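Local coordinates for protein 3-hydroxyisobutyryl-CoA hydrolase (Mycobacterium thermoresistibile, PDB 4HDT) that probably hydrolyses 3-hydroxy-2-methylpropanoyl-CoA to 3-hydroxy-2-methylpropanoate and free CoA, and binds zinc ions, at residues V276-K281 against L289-R294. Residues are numbered along the deposited sequence; the frame is centred on the assembly and turned at random.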
# COMPACT_ATOMS: atom_id res chain seq x y z
N VAL A 276 12.19 2.47 4.99
CA VAL A 276 11.88 3.68 4.26
C VAL A 276 13.17 4.45 4.01
O VAL A 276 13.39 4.99 2.92
CB VAL A 276 10.81 4.52 5.01
CG1 VAL A 276 10.63 5.87 4.34
CG2 VAL A 276 9.49 3.79 5.05
N ARG A 277 14.04 4.50 4.99
CA ARG A 277 15.33 5.17 4.81
C ARG A 277 16.19 4.52 3.74
O ARG A 277 16.79 5.23 2.92
CB ARG A 277 16.04 5.22 6.12
CG ARG A 277 15.42 6.23 7.02
CD ARG A 277 16.26 6.25 8.25
NE ARG A 277 15.70 7.17 9.18
CZ ARG A 277 16.04 7.20 10.47
NH1 ARG A 277 16.93 6.34 10.97
NH2 ARG A 277 15.45 8.07 11.23
N ARG A 278 16.24 3.19 3.70
CA ARG A 278 16.99 2.49 2.64
C ARG A 278 16.33 2.67 1.26
O ARG A 278 17.01 2.91 0.29
CB ARG A 278 17.13 1.00 2.97
CG ARG A 278 18.08 0.70 4.12
CD ARG A 278 18.30 -0.78 4.29
NE ARG A 278 19.04 -1.06 5.50
CZ ARG A 278 19.71 -2.19 5.73
NH1 ARG A 278 19.82 -3.14 4.81
NH2 ARG A 278 20.33 -2.34 6.89
N ALA A 279 15.00 2.61 1.19
CA ALA A 279 14.25 2.81 -0.04
C ALA A 279 14.48 4.17 -0.66
O ALA A 279 14.56 4.31 -1.87
CB ALA A 279 12.76 2.57 0.19
N ALA A 280 14.69 5.16 0.18
CA ALA A 280 14.94 6.51 -0.32
C ALA A 280 16.21 6.55 -1.16
O ALA A 280 16.39 7.50 -1.94
CB ALA A 280 15.00 7.50 0.83
N LYS A 281 17.10 5.57 -1.02
CA LYS A 281 18.36 5.53 -1.81
C LYS A 281 18.29 4.64 -3.05
O LYS A 281 19.30 4.45 -3.77
CB LYS A 281 19.48 5.01 -0.93
CG LYS A 281 19.63 5.75 0.39
CD LYS A 281 20.71 5.08 1.21
CE LYS A 281 20.96 5.86 2.47
NZ LYS A 281 21.85 5.09 3.36
N LEU A 289 11.20 -3.39 -4.39
CA LEU A 289 10.40 -4.61 -4.13
C LEU A 289 11.30 -5.77 -3.71
O LEU A 289 10.89 -6.62 -2.97
CB LEU A 289 9.58 -4.99 -5.36
CG LEU A 289 8.41 -4.02 -5.62
CD1 LEU A 289 7.89 -4.10 -7.06
CD2 LEU A 289 7.30 -4.29 -4.65
N ARG A 290 12.52 -5.85 -4.26
CA ARG A 290 13.43 -6.93 -3.84
C ARG A 290 13.76 -6.84 -2.36
O ARG A 290 13.86 -7.85 -1.68
CB ARG A 290 14.77 -6.87 -4.59
CG ARG A 290 14.72 -7.18 -6.04
CD ARG A 290 16.16 -7.06 -6.58
NE ARG A 290 16.23 -6.30 -7.82
CZ ARG A 290 16.10 -6.83 -9.03
NH1 ARG A 290 15.90 -8.15 -9.20
NH2 ARG A 290 16.13 -6.04 -10.07
N GLN A 291 13.95 -5.62 -1.86
CA GLN A 291 14.20 -5.37 -0.46
C GLN A 291 12.97 -5.73 0.35
O GLN A 291 13.05 -6.42 1.38
CB GLN A 291 14.58 -3.91 -0.23
CG GLN A 291 14.85 -3.52 1.22
CD GLN A 291 15.52 -2.15 1.26
OE1 GLN A 291 16.75 -2.05 1.14
NE2 GLN A 291 14.72 -1.13 1.37
N GLU A 292 11.82 -5.27 -0.11
CA GLU A 292 10.58 -5.55 0.59
C GLU A 292 10.34 -7.06 0.69
O GLU A 292 9.82 -7.58 1.68
CB GLU A 292 9.40 -4.89 -0.11
CG GLU A 292 9.31 -3.37 0.06
CD GLU A 292 8.17 -2.72 -0.71
OE1 GLU A 292 7.35 -3.45 -1.29
OE2 GLU A 292 8.09 -1.47 -0.75
N TYR A 293 10.72 -7.79 -0.34
CA TYR A 293 10.50 -9.24 -0.33
C TYR A 293 11.37 -9.91 0.75
O TYR A 293 10.89 -10.79 1.46
CB TYR A 293 10.82 -9.83 -1.71
CG TYR A 293 10.57 -11.30 -1.85
CD1 TYR A 293 9.25 -11.80 -1.93
CD2 TYR A 293 11.62 -12.19 -1.93
CE1 TYR A 293 9.00 -13.14 -2.05
CE2 TYR A 293 11.38 -13.53 -2.04
CZ TYR A 293 10.09 -14.02 -2.11
OH TYR A 293 9.94 -15.40 -2.22
N ARG A 294 12.63 -9.50 0.87
CA ARG A 294 13.49 -10.00 1.97
C ARG A 294 12.84 -9.72 3.32
O ARG A 294 12.77 -10.60 4.19
CB ARG A 294 14.88 -9.36 1.95
CG ARG A 294 15.70 -9.72 0.72
CD ARG A 294 17.01 -8.95 0.68
NE ARG A 294 17.99 -9.52 -0.21
CZ ARG A 294 19.25 -9.07 -0.34
NH1 ARG A 294 19.67 -8.01 0.35
NH2 ARG A 294 20.10 -9.69 -1.17
O HOH W 1 18.79 -3.63 2.21
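Ala279 and Gln291 mark the nearest approach of the two backbones, their CA atoms 8.2 Å apart, and at that spacing a single long side chain does most of the bridging. Gln291 sends its chain straight across from helix 285-299: CG lies anti to the backbone N (chi1 179°) and the chain stays extended beyond it, which brings the terminal amide up against Arg278 and Ala279 near the end of helix 266-279. The O/N end of the amide faces Arg278 CB obliquely, with Gln291 OE1 and Gln291 NE2 each 3.6 Å from it. Gln291 OE1 also lies 3.7 Å from Arg278 CD, while Gln291 NE2 sits 3.8 Å from Ala279 N, a van der Waals approach and not a hydrogen bond. The two side chains cross at about a right angle, and the guanidinium and amide planes are turned 71° apart.

Both helices belong to the C-terminal helical part of this crotonase-like chain, where they follow one another through a short connection; the contact joins two consecutive helices, away from the zinc sites. Ala279, on the buried side, also packs on Thr154 and Ser158 of helix 153-158.

The polar link is made by one water. It accepts from Arg278 NH1 at 2.8 Å, lying in the guanidinium plane at its edge, and donates to Gln291 OE1, again at 2.8 Å. The remaining nitrogens of Arg278 are held by salt bridges, NE to Glu274 and NH2 to Glu336, and Phe339 makes a cation-pi contact with the group.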